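Local structure of phosphatidylserine synthase (Haemophilus influenzae, 3HSI) at residues C[84-89]-C[190-195]; C[324-329]-C[439-444]; C[333-338]-C[353-358]. The protein is an enzyme of the phospholipase D superfamily, built round two large mixed beta-sheets with helices packed against them. All coordinates share one frame; numbering follows the deposited sequence.

Contact 1 stands on the other side of the chain's centre from the remaining two, its centre about 39 Å from that of contact 2 and 37 Å from that of contact 3. Contacts 2 and 3 share helix 327-341, contact 2 near its N-terminal end and contact 3 at its middle, and contact 3 is nested in the loop that contact 2 closes. Contacts 1 and 3 both lay a helix on a sheet through leucine, isoleucine or valine side chains, but contact 1 adds a polar margin around Tyr54. Contact 2 joins helix 436-447, through aliphatic groups, to the 3-10 turn and the run into helix 327-341, with nearby Lys444 reaching the second subunit. All three are largely buried.

Contact 1. Residues C[84-89]-C[190-195]; sequences DVKVLI and FINDYL
Ile191 turns its CG2 methyl to the strand, where it meets Leu88 CD2 at 3.9 Å as the two side chains run alongside each other, pointing opposite ways. A chi1 of -71° puts CG1 beside the backbone N and CG2 anti to it, and CG2 is the branch that lies against Leu88. Ile191 also rests on Tyr54 and Thr56 of the neighbouring strand 52-56.

Asn192 follows at the polar margin. Its OD1 is 4.3 Å from Lys86 NZ, too long for a hydrogen bond, while its ND2 is held by Tyr54 OH and Val188 O. Lys86 NZ instead forms a salt bridge of 2.8 Å to Asp84 OD1, on the syn lone pair of that oxygen, and Asp84 OD2 in turn bonds Tyr54 OH. One tyrosine hydroxyl thus ties strand and helix indirectly.

Here helix 181-195 covers a face of the mixed sheet in an alpha/beta layer of the phospholipase D fold; strand 84-90 runs parallel to both its neighbours, 52-56 and 127-130. The axes of segments 84-89 and 190-195 come within 11.2 Å, at 51°.

The helix widens at its end into a pi-type turn: Phe190 O accepts from Tyr194 N at 2.7 Å and from Leu195 N at 3.2 Å. Leu195 then sets its CB 3.7 Å from Leu88 CD2, and it also packs on Leu226 of helix 216-229.

Contact 2. Residues C[324-329]-C[439-444]; sequences AGALPY and QKLLKK
Ala326, Tyr329, Leu441 and Leu442 make the contact, and what passes between them is almost wholly apolar. The methyl of Ala326 points to the helix and its CB touches Leu441 CD2 at 3.7 Å. Leu441 has its CG opposite the backbone N (chi1 -159°), which carries the CD2 branch over to that methyl. The next residue, Leu442, takes a different first torsion, its CG beside the backbone N (chi1 -70°), and divides its two methyls between partners: CD1 lies 4.0 Å from Tyr329 CB, and CD2 comes to 4.3 Å from Ala326 O, a loose approach to a carbonyl. Two successive leucines of one helix therefore cover neighbouring points on the same short run of chain.

Tyr329 takes part through its CB; its ring leads away to meet the ring of Tyr434 edge-to-face and to touch Lys308, Tyr314 and Pro435.

Backbone hydrogen bonds shape each segment separately. Leu327 N bonds Ala324 O at 3.0 Å, an i to i+3 link of the 3-10 turn through which the chain enters its helix, and Tyr329 N reaches back weakly to Ala326 O. Tyr329 O is in turn bonded by Ser333 OG, further along that helix. Across from them, Lys443 N to Gln439 O, 3.1 Å, is regular alpha-helical bonding.

Just beyond, Lys444 packs on Leu441 of the second subunit, so helix 436-447 reaches the dimer contact as well as this one. The arrangement is plain apolar packing of the late helix 436-447 against the 3-10 stretch 324-326 and the helical residues that follow, segment 324-329 belonging to the PLD-like domain.

Contact 3. Residues C[333-338]-C[353-358]; sequences SNLRRF and VRLWRD
The helical segment 333-338 and the strand that starts segment 353-358 come nearest at Leu335 and Val353, whose CA atoms are 9.2 Å apart, a spacing that side chains must bridge. Leu335 does most of the bridging. Its CG lies opposite the backbone N (chi1 -176°), so the two methyls are carried out from the helix and meet different strand residues. CD1 comes tip to tip with Val353 CG1 at 4.2 Å; CD2 meets Leu355 CD2 at 3.8 Å, the two leucines overlapping flank to flank. Leu355 does not start out aimed at the helix, but the end of its side chain comes nearer to it.

Strand 300-306, helix 327-341 and strand 351-356 form a beta-alpha-beta crossover: the two strands are parallel neighbours, and the helix lies over the sheet on the connection between them. Leu335 also touches Val305 of the first strand, and Leu355 packs on that same valine, so Val305 touches both leucines. The backbone of Arg354 bonds that of Ile303 and Val305, while Val353 and Leu355 bond the other way, to Leu422 and Lys420.

One turn on from Leu335, Phe338 stays at the margin, its CE2 no nearer than 4.5 Å to Val353 CG2. Its ring meets that of Phe281 at about 50° and Phe342 edge-to-face. Between Val353 and Leu355, Arg354 heads elsewhere: its NE forms a salt bridge with Glu302 OE2, and its NH1 bonds Thr419 OG1.

Contact 1. Residues C[84-89]-C[190-195]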
loop_
_atom_site.group_PDB
_atom_site.type_symbol
_atom_site.label_atom_id
_atom_site.label_comp_id
_atom_site.label_asym_id
_atom_site.label_seq_id
_atom_site.Cartn_x
_atom_site.Cartn_y
_atom_site.Cartn_z
ATOM N N ASP C 84 34.889 13.750 3.104
ATOM C CA ASP C 84 33.441 13.888 3.037
ATOM C C ASP C 84 32.836 12.484 3.209
ATOM O O ASP C 84 32.862 11.703 2.270
ATOM C CB ASP C 84 33.081 14.517 1.680
ATOM C CG ASP C 84 31.583 14.687 1.469
ATOM O OD1 ASP C 84 30.799 14.634 2.456
ATOM O OD2 ASP C 84 31.199 14.869 0.291
ATOM N N VAL C 85 32.358 12.145 4.414
ATOM C CA VAL C 85 31.738 10.820 4.684
ATOM C C VAL C 85 30.228 10.957 4.917
ATOM O O VAL C 85 29.815 11.674 5.824
ATOM C CB VAL C 85 32.355 10.075 5.920
ATOM C CG1 VAL C 85 31.759 8.656 6.060
ATOM C CG2 VAL C 85 33.824 9.972 5.818
ATOM N N LYS C 86 29.418 10.248 4.126
ATOM C CA LYS C 86 27.958 10.251 4.305
ATOM C C LYS C 86 27.462 8.838 4.206
ATOM O O LYS C 86 27.789 8.144 3.254
ATOM C CB LYS C 86 27.250 11.141 3.266
ATOM C CG LYS C 86 27.773 12.578 3.289
ATOM C CD LYS C 86 26.681 13.620 3.363
ATOM C CE LYS C 86 27.268 15.005 3.608
ATOM N NZ LYS C 86 28.087 15.456 2.437
ATOM N N VAL C 87 26.741 8.393 5.226
ATOM C CA VAL C 87 26.173 7.041 5.238
ATOM C C VAL C 87 24.667 7.207 5.339
ATOM O O VAL C 87 24.150 7.757 6.335
ATOM C CB VAL C 87 26.744 6.160 6.415
ATOM C CG1 VAL C 87 26.123 4.772 6.429
ATOM C CG2 VAL C 87 28.311 6.065 6.309
ATOM N N LEU C 88 23.958 6.760 4.304
ATOM C CA LEU C 88 22.478 6.830 4.319
ATOM C C LEU C 88 21.889 5.431 4.537
ATOM O O LEU C 88 22.206 4.506 3.798
ATOM C CB LEU C 88 21.930 7.466 3.028
ATOM C CG LEU C 88 22.056 8.979 2.804
ATOM C CD1 LEU C 88 23.532 9.433 2.774
ATOM C CD2 LEU C 88 21.329 9.448 1.524
ATOM N N ILE C 89 21.077 5.274 5.578
ATOM C CA ILE C 89 20.407 4.002 5.827
ATOM C C ILE C 89 18.935 4.285 6.024
ATOM O O ILE C 89 18.534 5.437 6.206
ATOM C CB ILE C 89 20.999 3.185 7.057
ATOM C CG1 ILE C 89 21.035 4.003 8.381
ATOM C CG2 ILE C 89 22.330 2.539 6.694
ATOM C CD1 ILE C 89 22.306 4.851 8.638
ATOM N N PHE C 190 23.497 12.088 -7.262
ATOM C CA PHE C 190 22.123 11.617 -6.998
ATOM C C PHE C 190 21.832 11.684 -5.509
ATOM O O PHE C 190 20.763 12.151 -5.064
ATOM C CB PHE C 190 21.922 10.175 -7.528
ATOM C CG PHE C 190 20.548 9.624 -7.260
ATOM C CD1 PHE C 190 19.462 10.027 -8.021
ATOM C CD2 PHE C 190 20.324 8.763 -6.192
ATOM C CE1 PHE C 190 18.170 9.544 -7.741
ATOM C CE2 PHE C 190 19.019 8.276 -5.906
ATOM C CZ PHE C 190 17.961 8.664 -6.678
ATOM N N ILE C 191 22.809 11.225 -4.735
ATOM C CA ILE C 191 22.688 11.172 -3.294
ATOM C C ILE C 191 22.524 12.576 -2.747
ATOM O O ILE C 191 21.574 12.836 -2.008
ATOM C CB ILE C 191 23.886 10.449 -2.650
ATOM C CG1 ILE C 191 23.792 8.938 -2.974
ATOM C CG2 ILE C 191 23.932 10.697 -1.145
ATOM C CD1 ILE C 191 25.058 8.206 -2.645
ATOM N N ASN C 192 23.429 13.477 -3.137
ATOM C CA ASN C 192 23.368 14.846 -2.668
ATOM C C ASN C 192 22.125 15.562 -3.168
ATOM O O ASN C 192 21.434 16.182 -2.372
ATOM C CB ASN C 192 24.598 15.648 -3.098
ATOM C CG ASN C 192 25.743 15.519 -2.134
ATOM O OD1 ASN C 192 25.758 16.177 -1.099
ATOM N ND2 ASN C 192 26.732 14.703 -2.481
ATOM N N ASP C 193 21.849 15.456 -4.471
ATOM C CA ASP C 193 20.762 16.183 -5.130
ATOM C C ASP C 193 19.393 15.644 -4.813
ATOM O O ASP C 193 18.464 16.431 -4.690
ATOM C CB ASP C 193 20.913 16.183 -6.662
ATOM C CG ASP C 193 22.128 16.959 -7.136
ATOM O OD1 ASP C 193 22.852 17.561 -6.306
ATOM O OD2 ASP C 193 22.380 16.972 -8.359
ATOM N N TYR C 194 19.250 14.321 -4.717
ATOM C CA TYR C 194 17.922 13.726 -4.545
ATOM C C TYR C 194 17.654 13.005 -3.217
ATOM O O TYR C 194 16.602 13.205 -2.612
ATOM C CB TYR C 194 17.588 12.808 -5.721
ATOM C CG TYR C 194 17.348 13.584 -6.994
ATOM C CD1 TYR C 194 16.196 14.371 -7.136
ATOM C CD2 TYR C 194 18.269 13.554 -8.038
ATOM C CE1 TYR C 194 15.972 15.122 -8.269
ATOM C CE2 TYR C 194 18.045 14.303 -9.219
ATOM C CZ TYR C 194 16.901 15.089 -9.308
ATOM O OH TYR C 194 16.649 15.825 -10.430
ATOM N N LEU C 195 18.579 12.169 -2.763
ATOM C CA LEU C 195 18.328 11.398 -1.550
ATOM C C LEU C 195 18.404 12.244 -0.299
ATOM O O LEU C 195 17.522 12.158 0.534
ATOM C CB LEU C 195 19.267 10.191 -1.422
ATOM C CG LEU C 195 18.878 8.944 -2.188
ATOM C CD1 LEU C 195 19.825 7.799 -1.806
ATOM C CD2 LEU C 195 17.431 8.563 -1.898
#

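Contact 2. Residues C[324-329]-C[439-444]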
loop_
_atom_site.group_PDB
_atom_site.type_symbol
_atom_site.label_atom_id
_atom_site.label_comp_id
_atom_site.label_asym_id
_atom_site.label_seq_id
_atom_site.Cartn_x
_atom_site.Cartn_y
_atom_site.Cartn_z
ATOM N N ALA C 324 6.656 -16.061 11.373
ATOM C CA ALA C 324 7.462 -15.684 10.208
ATOM C C ALA C 324 8.176 -16.886 9.580
ATOM O O ALA C 324 8.602 -16.843 8.439
ATOM C CB ALA C 324 8.462 -14.599 10.569
ATOM N N GLY C 325 8.281 -17.961 10.341
ATOM C CA GLY C 325 8.984 -19.157 9.901
ATOM C C GLY C 325 8.161 -19.929 8.898
ATOM O O GLY C 325 8.611 -20.940 8.390
ATOM N N ALA C 326 6.946 -19.456 8.617
ATOM C CA ALA C 326 6.143 -20.059 7.572
ATOM C C ALA C 326 6.476 -19.437 6.203
ATOM O O ALA C 326 6.174 -20.023 5.166
ATOM C CB ALA C 326 4.661 -19.925 7.890
ATOM N N LEU C 327 7.104 -18.262 6.197
ATOM C CA LEU C 327 7.362 -17.570 4.944
ATOM C C LEU C 327 8.147 -18.380 3.926
ATOM O O LEU C 327 7.709 -18.466 2.775
ATOM C CB LEU C 327 8.002 -16.178 5.131
ATOM C CG LEU C 327 7.184 -15.074 5.816
ATOM C CD1 LEU C 327 7.980 -13.779 5.890
ATOM C CD2 LEU C 327 5.850 -14.824 5.131
ATOM N N PRO C 328 9.296 -18.979 4.318
ATOM C CA PRO C 328 10.026 -19.806 3.297
ATOM C C PRO C 328 9.180 -20.950 2.665
ATOM O O PRO C 328 9.415 -21.372 1.518
ATOM C CB PRO C 328 11.229 -20.384 4.066
ATOM C CG PRO C 328 11.211 -19.771 5.444
ATOM C CD PRO C 328 9.907 -19.049 5.663
ATOM N N TYR C 329 8.191 -21.429 3.405
ATOM C CA TYR C 329 7.306 -22.486 2.930
ATOM C C TYR C 329 6.253 -21.974 1.986
ATOM O O TYR C 329 5.866 -22.678 1.028
ATOM C CB TYR C 329 6.609 -23.148 4.106
ATOM C CG TYR C 329 7.518 -23.961 5.001
ATOM C CD1 TYR C 329 7.659 -25.327 4.809
ATOM C CD2 TYR C 329 8.226 -23.363 6.050
ATOM C CE1 TYR C 329 8.467 -26.109 5.654
ATOM C CE2 TYR C 329 9.053 -24.128 6.887
ATOM C CZ TYR C 329 9.147 -25.501 6.680
ATOM O OH TYR C 329 9.958 -26.263 7.472
ATOM N N GLN C 439 1.741 -26.048 8.257
ATOM C CA GLN C 439 0.543 -26.545 7.583
ATOM C C GLN C 439 -0.698 -25.772 8.006
ATOM O O GLN C 439 -1.455 -25.318 7.158
ATOM C CB GLN C 439 0.331 -28.046 7.838
ATOM C CG GLN C 439 1.457 -28.908 7.329
ATOM C CD GLN C 439 1.088 -30.385 7.273
ATOM O OE1 GLN C 439 1.918 -31.250 7.536
ATOM N NE2 GLN C 439 -0.154 -30.673 6.923
ATOM N N LYS C 440 -0.877 -25.616 9.318
ATOM C CA LYS C 440 -2.050 -24.951 9.879
ATOM C C LYS C 440 -2.103 -23.531 9.348
ATOM O O LYS C 440 -3.130 -23.061 8.856
ATOM C CB LYS C 440 -1.940 -24.879 11.398
ATOM C CG LYS C 440 -2.399 -26.113 12.171
ATOM C CD LYS C 440 -2.536 -25.758 13.666
ATOM C CE LYS C 440 -2.872 -26.988 14.513
ATOM N NZ LYS C 440 -1.899 -28.125 14.249
ATOM N N LEU C 441 -0.963 -22.862 9.456
ATOM C CA LEU C 441 -0.851 -21.473 9.108
ATOM C C LEU C 441 -1.157 -21.252 7.634
ATOM O O LEU C 441 -1.983 -20.398 7.302
ATOM C CB LEU C 441 0.547 -20.969 9.461
ATOM C CG LEU C 441 0.737 -19.468 9.649
ATOM C CD1 LEU C 441 -0.424 -18.871 10.423
ATOM C CD2 LEU C 441 2.044 -19.247 10.403
ATOM N N LEU C 442 -0.512 -22.035 6.762
ATOM C CA LEU C 442 -0.662 -21.857 5.321
ATOM C C LEU C 442 -2.115 -22.105 4.888
ATOM O O LEU C 442 -2.651 -21.375 4.054
ATOM C CB LEU C 442 0.315 -22.735 4.532
ATOM C CG LEU C 442 1.813 -22.369 4.578
ATOM C CD1 LEU C 442 2.646 -23.443 3.875
ATOM C CD2 LEU C 442 2.141 -20.969 4.004
ATOM N N LYS C 443 -2.745 -23.115 5.487
ATOM C CA LYS C 443 -4.154 -23.404 5.248
ATOM C C LYS C 443 -5.032 -22.252 5.665
ATOM O O LYS C 443 -5.934 -21.872 4.931
ATOM C CB LYS C 443 -4.587 -24.665 5.996
ATOM C CG LYS C 443 -4.548 -25.887 5.144
ATOM C CD LYS C 443 -4.029 -27.060 5.928
ATOM C CE LYS C 443 -3.954 -28.322 5.065
ATOM N NZ LYS C 443 -2.806 -29.212 5.499
ATOM N N LYS C 444 -4.774 -21.708 6.853
ATOM C CA LYS C 444 -5.539 -20.583 7.368
ATOM C C LYS C 444 -5.452 -19.362 6.428
ATOM O O LYS C 444 -6.476 -18.757 6.057
ATOM C CB LYS C 444 -5.032 -20.212 8.769
ATOM C CG LYS C 444 -5.703 -20.950 9.933
ATOM C CD LYS C 444 -4.947 -20.782 11.268
ATOM C CE LYS C 444 -4.012 -19.567 11.264
ATOM N NZ LYS C 444 -3.739 -19.024 12.634
#

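Contact 3. Residues C[333-338]-C[353-358]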
loop_
_atom_site.group_PDB
_atom_site.type_symbol
_atom_site.label_atom_id
_atom_site.label_comp_id
_atom_site.label_asym_id
_atom_site.label_seq_id
_atom_site.Cartn_x
_atom_site.Cartn_y
_atom_site.Cartn_z
ATOM N N SER C 333 6.101 -23.284 -1.835
ATOM C CA SER C 333 4.928 -23.881 -2.450
ATOM C C SER C 333 4.462 -23.100 -3.686
ATOM O O SER C 333 3.920 -23.687 -4.618
ATOM C CB SER C 333 3.800 -24.157 -1.440
ATOM O OG SER C 333 3.557 -23.043 -0.656
ATOM N N ASN C 334 4.737 -21.794 -3.709
ATOM C CA ASN C 334 4.522 -21.005 -4.908
ATOM C C ASN C 334 5.463 -21.422 -6.065
ATOM O O ASN C 334 5.030 -21.552 -7.217
ATOM C CB ASN C 334 4.533 -19.489 -4.590
ATOM C CG ASN C 334 3.145 -18.998 -4.072
ATOM O OD1 ASN C 334 2.145 -19.133 -4.768
ATOM N ND2 ASN C 334 3.090 -18.467 -2.860
ATOM N N LEU C 335 6.731 -21.658 -5.744
ATOM C CA LEU C 335 7.664 -22.285 -6.687
ATOM C C LEU C 335 7.174 -23.663 -7.164
ATOM O O LEU C 335 7.185 -23.973 -8.356
ATOM C CB LEU C 335 9.030 -22.426 -6.032
ATOM C CG LEU C 335 10.090 -22.989 -6.962
ATOM C CD1 LEU C 335 10.305 -22.042 -8.157
ATOM C CD2 LEU C 335 11.361 -23.178 -6.174
ATOM N N ARG C 336 6.707 -24.492 -6.242
ATOM C CA ARG C 336 6.221 -25.817 -6.649
ATOM C C ARG C 336 5.073 -25.716 -7.667
ATOM O O ARG C 336 5.040 -26.468 -8.647
ATOM C CB ARG C 336 5.822 -26.686 -5.448
ATOM C CG ARG C 336 5.791 -28.195 -5.774
ATOM C CD ARG C 336 5.477 -28.985 -4.511
ATOM N NE ARG C 336 5.560 -30.432 -4.693
ATOM C CZ ARG C 336 4.535 -31.194 -5.036
ATOM N NH1 ARG C 336 3.343 -30.649 -5.257
ATOM N NH2 ARG C 336 4.695 -32.501 -5.163
ATOM N N ARG C 337 4.143 -24.800 -7.420
ATOM C CA ARG C 337 3.047 -24.539 -8.345
ATOM C C ARG C 337 3.519 -24.063 -9.729
ATOM O O ARG C 337 2.945 -24.429 -10.760
ATOM C CB ARG C 337 2.086 -23.494 -7.761
ATOM C CG ARG C 337 0.707 -23.590 -8.352
ATOM C CD ARG C 337 -0.325 -22.737 -7.603
ATOM N NE ARG C 337 -0.405 -21.370 -8.131
ATOM C CZ ARG C 337 0.177 -20.301 -7.574
ATOM N NH1 ARG C 337 0.903 -20.423 -6.463
ATOM N NH2 ARG C 337 0.029 -19.099 -8.131
ATOM N N PHE C 338 4.540 -23.216 -9.729
ATOM C CA PHE C 338 5.149 -22.716 -10.950
ATOM C C PHE C 338 5.806 -23.838 -11.750
ATOM O O PHE C 338 5.657 -23.902 -12.969
ATOM C CB PHE C 338 6.199 -21.686 -10.560
ATOM C CG PHE C 338 6.975 -21.142 -11.703
ATOM C CD1 PHE C 338 6.418 -20.181 -12.543
ATOM C CD2 PHE C 338 8.314 -21.550 -11.904
ATOM C CE1 PHE C 338 7.184 -19.651 -13.605
ATOM C CE2 PHE C 338 9.091 -21.025 -12.936
ATOM C CZ PHE C 338 8.544 -20.066 -13.791
ATOM N N VAL C 353 15.384 -24.568 -13.151
ATOM C CA VAL C 353 15.122 -24.014 -11.844
ATOM C C VAL C 353 16.220 -24.561 -10.978
ATOM O O VAL C 353 16.400 -25.770 -10.915
ATOM C CB VAL C 353 13.718 -24.413 -11.317
ATOM C CG1 VAL C 353 13.555 -24.033 -9.821
ATOM C CG2 VAL C 353 12.639 -23.731 -12.142
ATOM N N ARG C 354 16.971 -23.681 -10.337
ATOM C CA ARG C 354 18.054 -24.124 -9.487
ATOM C C ARG C 354 17.812 -23.706 -8.066
ATOM O O ARG C 354 17.395 -22.574 -7.823
ATOM C CB ARG C 354 19.363 -23.488 -9.921
ATOM C CG ARG C 354 20.062 -24.244 -10.969
ATOM C CD ARG C 354 21.112 -23.333 -11.486
ATOM N NE ARG C 354 21.739 -23.884 -12.668
ATOM C CZ ARG C 354 22.692 -24.801 -12.657
ATOM N NH1 ARG C 354 23.149 -25.322 -11.515
ATOM N NH2 ARG C 354 23.188 -25.193 -13.812
ATOM N N LEU C 355 18.068 -24.613 -7.137
ATOM C CA LEU C 355 17.920 -24.308 -5.729
ATOM C C LEU C 355 19.292 -24.250 -5.056
ATOM O O LEU C 355 20.068 -25.225 -5.122
ATOM C CB LEU C 355 17.067 -25.359 -5.037
ATOM C CG LEU C 355 15.570 -25.437 -5.387
ATOM C CD1 LEU C 355 14.964 -26.556 -4.572
ATOM C CD2 LEU C 355 14.852 -24.149 -5.075
ATOM N N TRP C 356 19.558 -23.122 -4.394
ATOM C CA TRP C 356 20.828 -22.907 -3.708
ATOM C C TRP C 356 20.701 -23.349 -2.267
ATOM O O TRP C 356 19.695 -23.055 -1.602
ATOM C CB TRP C 356 21.235 -21.421 -3.771
ATOM C CG TRP C 356 22.633 -21.089 -3.259
ATOM C CD1 TRP C 356 23.779 -20.951 -4.019
ATOM C CD2 TRP C 356 23.016 -20.791 -1.893
ATOM N NE1 TRP C 356 24.844 -20.597 -3.201
ATOM C CE2 TRP C 356 24.415 -20.514 -1.900
ATOM C CE3 TRP C 356 22.329 -20.799 -0.662
ATOM C CZ2 TRP C 356 25.136 -20.199 -0.730
ATOM C CZ3 TRP C 356 23.025 -20.496 0.502
ATOM C CH2 TRP C 356 24.442 -20.181 0.456
ATOM N N ARG C 357 21.734 -24.033 -1.788
ATOM C CA ARG C 357 21.780 -24.484 -0.416
ATOM C C ARG C 357 23.234 -24.782 -0.012
ATOM O O ARG C 357 23.942 -25.425 -0.741
ATOM C CB ARG C 357 20.953 -25.748 -0.274
ATOM C CG ARG C 357 20.819 -26.190 1.182
ATOM C CD ARG C 357 19.957 -27.416 1.311
ATOM N NE ARG C 357 19.842 -27.687 2.732
ATOM C CZ ARG C 357 18.995 -28.524 3.314
ATOM N NH1 ARG C 357 18.127 -29.235 2.600
ATOM N NH2 ARG C 357 19.032 -28.635 4.647
ATOM N N ASP C 358 23.644 -24.306 1.158
ATOM C CA ASP C 358 24.988 -24.538 1.691
ATOM C C ASP C 358 24.914 -24.559 3.227
ATOM O O ASP C 358 25.111 -23.539 3.892
ATOM C CB ASP C 358 25.939 -23.440 1.211
ATOM C CG ASP C 358 27.334 -23.552 1.832
ATOM O OD1 ASP C 358 27.735 -24.673 2.203
ATOM O OD2 ASP C 358 28.017 -22.507 1.960
#